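Local structure of nigritoxine (Vibrio nigripulchritudo, 5M41) at residues Q496-I509 with F543-H556. The protein is a bacterial toxin active against crustaceans and insects, with a fold new when described. Residues are numbered along the deposited sequence; the frame is centred on the assembly and turned at random.
Sequences QVYINEAEGIEKNI and FPYAGEEFDFRLQH
Tyr498 meets Phe552 and Phe543 in a three-ring aromatic cluster that joins an edge strand to a helix. Phe552 CB lies over one ring face, 4.1 Å from the Tyr498 centroid, and Phe552 and Phe543 both turn their edges toward Tyr498 in offset edge-to-face pairs, their planes 86° and 85° from it. With CG anti to the backbone N (chi1 171°), the Tyr498 side chain crosses the helix, and its OH donates to the anti lone pair of Asp551 OD2, 2.5 Å away. Gln555 reads the strand backbone through both ends of its amide: OE1 accepts from Ile499 N at 3.0 Å in a nearly straight bond, and NE2 donates to Ile499 O at 2.8 Å. Strand 496-500 is one of the two outermost strands of a four-stranded antiparallel sheet, and helix 546-555 follows the sheet's last strand and packs back across its face. On the neighbouring strand, Ile509 CG2 covers the Phe552 ring at 4.0 Å from its centroid, while Lys507 NZ forms a salt bridge with Glu548 OE2 at 2.7 Å, on its syn lone pair. Farther out, Asn500 OD1 accepts from Glu503 N in an Asx motif, turning its ND2 toward Glu548 in a weak bond; Arg454 pairs with Glu501, probably easing its closeness to Asp551.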
ATOM      1  N   GLN A 496     -30.861 -17.105   0.064  1.00 61.52           N
ATOM      2  CA  GLN A 496     -30.054 -16.103  -0.579  1.00 59.05           C
ATOM      3  C   GLN A 496     -28.922 -16.686  -1.415  1.00 58.82           C
ATOM      4  O   GLN A 496     -28.230 -17.625  -0.995  1.00 56.98           O
ATOM      5  CB  GLN A 496     -29.515 -15.167   0.503  1.00 60.53           C
ATOM      6  CG  GLN A 496     -29.418 -13.733   0.064  1.00 61.58           C
ATOM      7  CD  GLN A 496     -30.756 -13.073  -0.158  1.00 57.97           C
ATOM      8  OE1 GLN A 496     -31.680 -13.236   0.623  1.00 62.44           O
ATOM      9  NE2 GLN A 496     -30.842 -12.280  -1.202  1.00 58.22           N
ATOM     10  N   VAL A 497     -28.716 -16.124  -2.604  1.00 59.56           N
ATOM     11  CA  VAL A 497     -27.664 -16.631  -3.477  1.00 59.92           C
ATOM     12  C   VAL A 497     -26.328 -15.981  -3.115  1.00 59.69           C
ATOM     13  O   VAL A 497     -26.094 -14.804  -3.389  1.00 60.20           O
ATOM     14  CB  VAL A 497     -27.968 -16.449  -4.988  1.00 61.95           C
ATOM     15  CG1 VAL A 497     -26.779 -16.911  -5.814  1.00 63.19           C
ATOM     16  CG2 VAL A 497     -29.212 -17.230  -5.401  1.00 64.48           C
ATOM     17  N   TYR A 498     -25.463 -16.762  -2.488  1.00 59.69           N
ATOM     18  CA  TYR A 498     -24.136 -16.317  -2.158  1.00 58.69           C
ATOM     19  C   TYR A 498     -23.203 -16.581  -3.337  1.00 62.18           C
ATOM     20  O   TYR A 498     -23.058 -17.726  -3.788  1.00 61.79           O
ATOM     21  CB  TYR A 498     -23.634 -17.002  -0.879  1.00 56.73           C
ATOM     22  CG  TYR A 498     -22.179 -16.739  -0.599  1.00 57.20           C
ATOM     23  CD1 TYR A 498     -21.676 -15.436  -0.570  1.00 55.95           C
ATOM     24  CD2 TYR A 498     -21.301 -17.787  -0.378  1.00 58.10           C
ATOM     25  CE1 TYR A 498     -20.335 -15.194  -0.325  1.00 56.83           C
ATOM     26  CE2 TYR A 498     -19.958 -17.557  -0.140  1.00 58.81           C
ATOM     27  CZ  TYR A 498     -19.482 -16.262  -0.109  1.00 58.32           C
ATOM     28  OH  TYR A 498     -18.147 -16.050   0.127  1.00 57.70           O
ATOM     29  N   ILE A 499     -22.588 -15.514  -3.839  1.00 62.60           N
ATOM     30  CA  ILE A 499     -21.590 -15.636  -4.902  1.00 65.80           C
ATOM     31  C   ILE A 499     -20.191 -15.633  -4.310  1.00 66.34           C
ATOM     32  O   ILE A 499     -19.688 -14.599  -3.858  1.00 63.35           O
ATOM     33  CB  ILE A 499     -21.725 -14.538  -5.978  1.00 68.64           C
ATOM     34  CG1 ILE A 499     -23.150 -14.527  -6.541  1.00 71.31           C
ATOM     35  CG2 ILE A 499     -20.705 -14.771  -7.093  1.00 70.12           C
ATOM     36  CD1 ILE A 499     -23.563 -13.209  -7.163  1.00 76.67           C
ATOM     37  N   ASN A 500     -19.587 -16.815  -4.290  1.00 69.49           N
ATOM     38  CA  ASN A 500     -18.251 -17.007  -3.756  1.00 69.97           C
ATOM     39  C   ASN A 500     -17.278 -16.599  -4.835  1.00 71.53           C
ATOM     40  O   ASN A 500     -17.092 -17.323  -5.820  1.00 71.39           O
ATOM     41  CB  ASN A 500     -18.063 -18.478  -3.375  1.00 74.36           C
ATOM     42  CG  ASN A 500     -16.813 -18.721  -2.558  1.00 74.88           C
ATOM     43  OD1 ASN A 500     -15.738 -18.190  -2.859  1.00 73.81           O
ATOM     44  ND2 ASN A 500     -16.943 -19.553  -1.520  1.00 74.57           N
ATOM     45  N   GLU A 501     -16.681 -15.425  -4.668  1.00 68.68           N
ATOM     46  CA  GLU A 501     -15.822 -14.857  -5.697  1.00 71.68           C
ATOM     47  C   GLU A 501     -14.546 -15.679  -5.929  1.00 75.92           C
ATOM     48  O   GLU A 501     -13.992 -15.668  -7.034  1.00 80.20           O
ATOM     49  CB  GLU A 501     -15.479 -13.399  -5.371  1.00 66.96           C
ATOM     50  CG  GLU A 501     -16.610 -12.404  -5.604  1.00 65.74           C
ATOM     51  CD  GLU A 501     -16.430 -11.126  -4.784  1.00 66.75           C
ATOM     52  OE1 GLU A 501     -16.415 -11.226  -3.539  1.00 68.33           O
ATOM     53  OE2 GLU A 501     -16.303 -10.024  -5.362  1.00 63.22           O
ATOM     54  N   ALA A 502     -14.098 -16.396  -4.896  1.00 77.28           N
ATOM     55  CA  ALA A 502     -12.866 -17.189  -4.962  1.00 79.53           C
ATOM     56  C   ALA A 502     -13.088 -18.485  -5.734  1.00 83.99           C
ATOM     57  O   ALA A 502     -12.545 -18.667  -6.821  1.00 86.55           O
ATOM     58  CB  ALA A 502     -12.342 -17.476  -3.560  1.00 77.92           C
ATOM     59  N   GLU A 503     -13.907 -19.368  -5.164  1.00 89.25           N
ATOM     60  CA  GLU A 503     -14.309 -20.633  -5.792  1.00 91.28           C
ATOM     61  C   GLU A 503     -15.048 -20.450  -7.118  1.00 91.53           C
ATOM     62  O   GLU A 503     -15.263 -21.427  -7.841  1.00 94.84           O
ATOM     63  CB  GLU A 503     -15.208 -21.441  -4.840  1.00 93.79           C
ATOM     64  CG  GLU A 503     -14.526 -21.966  -3.581  1.00 97.35           C
ATOM     65  CD  GLU A 503     -15.515 -22.398  -2.504  1.00 96.80           C
ATOM     66  OE1 GLU A 503     -16.713 -22.576  -2.812  1.00 99.13           O
ATOM     67  OE2 GLU A 503     -15.091 -22.559  -1.342  1.00 95.21           O
ATOM     68  N   GLY A 504     -15.444 -19.214  -7.426  1.00 89.15           N
ATOM     69  CA  GLY A 504     -16.295 -18.925  -8.583  1.00 86.94           C
ATOM     70  C   GLY A 504     -17.596 -19.713  -8.541  1.00 89.56           C
ATOM     71  O   GLY A 504     -18.171 -20.025  -9.586  1.00 92.04           O
ATOM     72  N   ILE A 505     -18.054 -20.034  -7.329  1.00 86.37           N
ATOM     73  CA  ILE A 505     -19.224 -20.895  -7.105  1.00 85.28           C
ATOM     74  C   ILE A 505     -20.386 -20.109  -6.484  1.00 79.97           C
ATOM     75  O   ILE A 505     -20.169 -19.174  -5.712  1.00 78.28           O
ATOM     76  CB  ILE A 505     -18.845 -22.139  -6.238  1.00 89.33           C
ATOM     77  CG1 ILE A 505     -18.081 -23.172  -7.084  1.00 89.44           C
ATOM     78  CG2 ILE A 505     -20.067 -22.783  -5.579  1.00 86.71           C
ATOM     79  CD1 ILE A 505     -17.286 -24.193  -6.286  1.00 90.30           C
ATOM     80  N   GLU A 506     -21.607 -20.476  -6.862  1.00 76.75           N
ATOM     81  CA  GLU A 506     -22.819 -19.956  -6.240  1.00 76.43           C
ATOM     82  C   GLU A 506     -23.319 -20.941  -5.195  1.00 73.00           C
ATOM     83  O   GLU A 506     -23.349 -22.146  -5.446  1.00 72.51           O
ATOM     84  CB  GLU A 506     -23.921 -19.740  -7.271  1.00 78.02           C
ATOM     85  CG  GLU A 506     -23.627 -18.656  -8.293  1.00 83.39           C
ATOM     86  CD  GLU A 506     -24.871 -18.220  -9.045  1.00 85.60           C
ATOM     87  OE1 GLU A 506     -25.877 -18.950  -9.000  1.00 86.91           O
ATOM     88  OE2 GLU A 506     -24.854 -17.140  -9.677  1.00 90.68           O
ATOM     89  N   LYS A 507     -23.711 -20.423  -4.030  1.00 65.43           N
ATOM     90  CA  LYS A 507     -24.315 -21.236  -2.974  1.00 62.73           C
ATOM     91  C   LYS A 507     -25.625 -20.605  -2.524  1.00 62.15           C
ATOM     92  O   LYS A 507     -25.736 -19.370  -2.426  1.00 59.56           O
ATOM     93  CB  LYS A 507     -23.382 -21.362  -1.762  1.00 61.54           C
ATOM     94  CG  LYS A 507     -22.034 -22.011  -2.024  1.00 62.80           C
ATOM     95  CD  LYS A 507     -21.367 -22.365  -0.706  1.00 61.40           C
ATOM     96  CE  LYS A 507     -19.892 -22.700  -0.887  1.00 62.29           C
ATOM     97  NZ  LYS A 507     -19.267 -23.006   0.434  1.00 56.88           N
ATOM     98  N   ASN A 508     -26.604 -21.457  -2.236  1.00 59.64           N
ATOM     99  CA  ASN A 508     -27.882 -21.024  -1.685  1.00 59.75           C
ATOM    100  C   ASN A 508     -27.873 -21.144  -0.175  1.00 59.42           C
ATOM    101  O   ASN A 508     -27.740 -22.252   0.371  1.00 57.88           O
ATOM    102  CB  ASN A 508     -29.038 -21.845  -2.262  1.00 63.59           C
ATOM    103  CG  ASN A 508     -29.217 -21.628  -3.744  1.00 66.19           C
ATOM    104  OD1 ASN A 508     -29.276 -20.496  -4.222  1.00 68.59           O
ATOM    105  ND2 ASN A 508     -29.309 -22.714  -4.483  1.00 71.18           N
ATOM    106  N   ILE A 509     -28.038 -19.995   0.488  1.00 54.46           N
ATOM    107  CA  ILE A 509     -27.916 -19.883   1.928  1.00 52.08           C
ATOM    108  C   ILE A 509     -29.236 -19.508   2.573  1.00 50.59           C
ATOM    109  O   ILE A 509     -29.936 -18.612   2.107  1.00 51.26           O
ATOM    110  CB  ILE A 509     -26.854 -18.811   2.295  1.00 50.67           C
ATOM    111  CG1 ILE A 509     -25.564 -19.036   1.481  1.00 49.58           C
ATOM    112  CG2 ILE A 509     -26.586 -18.795   3.795  1.00 46.37           C
ATOM    113  CD1 ILE A 509     -24.885 -20.379   1.711  1.00 49.16           C
ATOM    114  N   PHE A 543     -21.280 -23.100   6.648  1.00 59.12           N
ATOM    115  CA  PHE A 543     -20.081 -22.511   6.064  1.00 58.10           C
ATOM    116  C   PHE A 543     -18.881 -23.248   6.657  1.00 59.11           C
ATOM    117  O   PHE A 543     -18.831 -23.486   7.866  1.00 60.78           O
ATOM    118  CB  PHE A 543     -19.995 -21.009   6.339  1.00 55.36           C
ATOM    119  CG  PHE A 543     -20.886 -20.173   5.453  1.00 53.85           C
ATOM    120  CD1 PHE A 543     -20.637 -20.069   4.095  1.00 53.41           C
ATOM    121  CD2 PHE A 543     -21.968 -19.494   5.978  1.00 51.41           C
ATOM    122  CE1 PHE A 543     -21.451 -19.300   3.274  1.00 52.91           C
ATOM    123  CE2 PHE A 543     -22.787 -18.722   5.167  1.00 52.10           C
ATOM    124  CZ  PHE A 543     -22.532 -18.631   3.809  1.00 50.61           C
ATOM    125  N   PRO A 544     -17.928 -23.652   5.807  1.00 62.31           N
ATOM    126  CA  PRO A 544     -16.806 -24.441   6.316  1.00 66.18           C
ATOM    127  C   PRO A 544     -15.874 -23.628   7.221  1.00 68.22           C
ATOM    128  O   PRO A 544     -15.252 -24.187   8.124  1.00 71.51           O
ATOM    129  CB  PRO A 544     -16.083 -24.895   5.043  1.00 65.77           C
ATOM    130  CG  PRO A 544     -16.429 -23.867   4.022  1.00 65.10           C
ATOM    131  CD  PRO A 544     -17.850 -23.458   4.348  1.00 62.04           C
ATOM    132  N   TYR A 545     -15.795 -22.321   7.007  1.00 66.23           N
ATOM    133  CA  TYR A 545     -14.980 -21.486   7.885  1.00 67.33           C
ATOM    134  C   TYR A 545     -15.550 -20.063   8.027  1.00 60.95           C
ATOM    135  O   TYR A 545     -16.283 -19.580   7.157  1.00 58.12           O
ATOM    136  CB  TYR A 545     -13.505 -21.510   7.433  1.00 74.21           C
ATOM    137  CG  TYR A 545     -13.229 -20.816   6.113  1.00 82.97           C
ATOM    138  CD1 TYR A 545     -12.615 -19.552   6.085  1.00 84.93           C
ATOM    139  CD2 TYR A 545     -13.566 -21.412   4.887  1.00 87.38           C
ATOM    140  CE1 TYR A 545     -12.353 -18.895   4.887  1.00 83.16           C
ATOM    141  CE2 TYR A 545     -13.308 -20.758   3.680  1.00 88.76           C
ATOM    142  CZ  TYR A 545     -12.702 -19.501   3.692  1.00 86.87           C
ATOM    143  OH  TYR A 545     -12.439 -18.839   2.518  1.00 89.57           O
ATOM    144  N   ALA A 546     -15.220 -19.413   9.140  1.00 57.42           N
ATOM    145  CA  ALA A 546     -15.758 -18.089   9.486  1.00 53.46           C
ATOM    146  C   ALA A 546     -15.614 -17.064   8.351  1.00 50.43           C
ATOM    147  O   ALA A 546     -16.540 -16.294   8.080  1.00 47.25           O
ATOM    148  CB  ALA A 546     -15.116 -17.571  10.779  1.00 51.50           C
ATOM    149  N   GLY A 547     -14.463 -17.085   7.680  1.00 48.82           N
ATOM    150  CA  GLY A 547     -14.188 -16.167   6.596  1.00 50.01           C
ATOM    151  C   GLY A 547     -15.279 -16.129   5.554  1.00 50.67           C
ATOM    152  O   GLY A 547     -15.677 -15.059   5.100  1.00 49.75           O
ATOM    153  N   GLU A 548     -15.778 -17.301   5.165  1.00 52.14           N
ATOM    154  CA  GLU A 548     -16.823 -17.354   4.154  1.00 50.64           C
ATOM    155  C   GLU A 548     -18.165 -16.784   4.659  1.00 49.31           C
ATOM    156  O   GLU A 548     -18.841 -16.062   3.916  1.00 46.31           O
ATOM    157  CB  GLU A 548     -16.982 -18.784   3.621  1.00 54.36           C
ATOM    158  CG  GLU A 548     -17.583 -18.848   2.230  1.00 58.03           C
ATOM    159  CD  GLU A 548     -17.870 -20.278   1.767  1.00 62.22           C
ATOM    160  OE1 GLU A 548     -17.216 -21.229   2.247  1.00 62.78           O
ATOM    161  OE2 GLU A 548     -18.758 -20.448   0.913  1.00 63.07           O
ATOM    162  N   GLU A 549     -18.559 -17.121   5.898  1.00 49.46           N
ATOM    163  CA  GLU A 549     -19.777 -16.515   6.508  1.00 48.10           C
ATOM    164  C   GLU A 549     -19.636 -14.991   6.590  1.00 46.72           C
ATOM    165  O   GLU A 549     -20.596 -14.245   6.342  1.00 44.11           O
ATOM    166  CB  GLU A 549     -20.078 -17.049   7.918  1.00 48.00           C
ATOM    167  CG  GLU A 549     -21.422 -16.540   8.443  1.00 50.84           C
ATOM    168  CD  GLU A 549     -21.883 -17.199   9.738  1.00 53.78           C
ATOM    169  OE1 GLU A 549     -21.754 -18.438   9.858  1.00 54.77           O
ATOM    170  OE2 GLU A 549     -22.376 -16.470  10.645  1.00 52.99           O
ATOM    171  N   PHE A 550     -18.437 -14.541   6.947  1.00 44.51           N
ATOM    172  CA  PHE A 550     -18.168 -13.098   7.056  1.00 44.32           C
ATOM    173  C   PHE A 550     -18.387 -12.431   5.695  1.00 44.29           C
ATOM    174  O   PHE A 550     -19.068 -11.421   5.599  1.00 41.56           O
ATOM    175  CB  PHE A 550     -16.745 -12.839   7.592  1.00 43.41           C
ATOM    176  CG  PHE A 550     -16.390 -11.372   7.721  1.00 42.09           C
ATOM    177  CD1 PHE A 550     -16.794 -10.637   8.826  1.00 41.88           C
ATOM    178  CD2 PHE A 550     -15.635 -10.737   6.733  1.00 42.05           C
ATOM    179  CE1 PHE A 550     -16.445  -9.298   8.958  1.00 40.39           C
ATOM    180  CE2 PHE A 550     -15.287  -9.399   6.859  1.00 43.31           C
ATOM    181  CZ  PHE A 550     -15.699  -8.679   7.975  1.00 40.60           C
ATOM    182  N   ASP A 551     -17.827 -13.022   4.641  1.00 46.80           N
ATOM    183  CA  ASP A 551     -17.989 -12.484   3.298  1.00 48.01           C
ATOM    184  C   ASP A 551     -19.478 -12.546   2.869  1.00 47.43           C
ATOM    185  O   ASP A 551     -20.025 -11.579   2.317  1.00 45.47           O
ATOM    186  CB  ASP A 551     -17.067 -13.241   2.333  1.00 50.41           C
ATOM    187  CG  ASP A 551     -17.207 -12.783   0.896  1.00 52.85           C
ATOM    188  OD1 ASP A 551     -16.946 -11.603   0.593  1.00 56.68           O
ATOM    189  OD2 ASP A 551     -17.568 -13.613   0.046  1.00 58.36           O
ATOM    190  N   PHE A 552     -20.146 -13.666   3.151  1.00 45.83           N
ATOM    191  CA  PHE A 552     -21.575 -13.744   2.855  1.00 45.34           C
ATOM    192  C   PHE A 552     -22.348 -12.637   3.563  1.00 43.95           C
ATOM    193  O   PHE A 552     -23.209 -11.982   2.965  1.00 43.90           O
ATOM    194  CB  PHE A 552     -22.167 -15.098   3.232  1.00 45.38           C
ATOM    195  CG  PHE A 552     -23.672 -15.109   3.237  1.00 45.81           C
ATOM    196  CD1 PHE A 552     -24.378 -15.258   2.053  1.00 47.31           C
ATOM    197  CD2 PHE A 552     -24.379 -14.963   4.422  1.00 44.79           C
ATOM    198  CE1 PHE A 552     -25.763 -15.261   2.044  1.00 46.54           C
ATOM    199  CE2 PHE A 552     -25.769 -14.959   4.431  1.00 46.16           C
ATOM    200  CZ  PHE A 552     -26.463 -15.113   3.236  1.00 47.86           C
ATOM    201  N   ARG A 553     -22.028 -12.432   4.835  1.00 41.90           N
ATOM    202  CA  ARG A 553     -22.743 -11.451   5.647  1.00 43.66           C
ATOM    203  C   ARG A 553     -22.542 -10.031   5.149  1.00 43.76           C
ATOM    204  O   ARG A 553     -23.447  -9.217   5.264  1.00 43.77           O
ATOM    205  CB  ARG A 553     -22.360 -11.570   7.115  1.00 42.33           C
ATOM    206  CG  ARG A 553     -23.046 -12.723   7.836  1.00 44.62           C
ATOM    207  CD  ARG A 553     -22.599 -12.742   9.283  1.00 42.37           C
ATOM    208  NE  ARG A 553     -23.278 -13.739  10.100  1.00 42.21           N
ATOM    209  CZ  ARG A 553     -24.490 -13.600  10.638  1.00 43.59           C
ATOM    210  NH1 ARG A 553     -25.228 -12.502  10.428  1.00 43.20           N
ATOM    211  NH2 ARG A 553     -24.980 -14.584  11.385  1.00 43.18           N
ATOM    212  N   LEU A 554     -21.358  -9.742   4.608  1.00 45.07           N
ATOM    213  CA  LEU A 554     -21.086  -8.455   3.960  1.00 46.23           C
ATOM    214  C   LEU A 554     -21.844  -8.338   2.631  1.00 48.00           C
ATOM    215  O   LEU A 554     -22.485  -7.328   2.365  1.00 47.46           O
ATOM    216  CB  LEU A 554     -19.580  -8.257   3.699  1.00 46.53           C
ATOM    217  CG  LEU A 554     -18.625  -7.823   4.836  1.00 46.59           C
ATOM    218  CD1 LEU A 554     -17.209  -7.694   4.278  1.00 45.90           C
ATOM    219  CD2 LEU A 554     -19.060  -6.513   5.478  1.00 46.63           C
ATOM    220  N   GLN A 555     -21.744  -9.370   1.800  1.00 48.70           N
ATOM    221  CA  GLN A 555     -22.398  -9.384   0.488  1.00 48.97           C
ATOM    222  C   GLN A 555     -23.917  -9.222   0.637  1.00 49.12           C
ATOM    223  O   GLN A 555     -24.544  -8.515  -0.140  1.00 48.96           O
ATOM    224  CB  GLN A 555     -22.061 -10.694  -0.226  1.00 50.88           C
ATOM    225  CG  GLN A 555     -22.315 -10.712  -1.727  1.00 52.89           C
ATOM    226  CD  GLN A 555     -22.003 -12.066  -2.327  1.00 53.89           C
ATOM    227  OE1 GLN A 555     -22.903 -12.869  -2.555  1.00 55.54           O
ATOM    228  NE2 GLN A 555     -20.723 -12.344  -2.536  1.00 52.27           N
ATOM    229  N   HIS A 556     -24.492  -9.838   1.663  1.00 48.97           N
ATOM    230  CA  HIS A 556     -25.930  -9.712   1.956  1.00 48.95           C
ATOM    231  C   HIS A 556     -26.232  -8.949   3.219  1.00 47.07           C
ATOM    232  O   HIS A 556     -27.188  -9.268   3.974  1.00 46.92           O
ATOM    233  CB  HIS A 556     -26.563 -11.089   1.928  1.00 51.70           C
ATOM    234  CG  HIS A 556     -26.529 -11.700   0.563  1.00 54.49           C
ATOM    235  ND1 HIS A 556     -27.475 -11.450  -0.350  1.00 59.08           N
ATOM    236  CD2 HIS A 556     -25.567 -12.484  -0.066  1.00 54.17           C
ATOM    237  CE1 HIS A 556     -27.158 -12.084  -1.509  1.00 59.67           C
ATOM    238  NE2 HIS A 556     -25.994 -12.716  -1.327  1.00 58.62           N
TER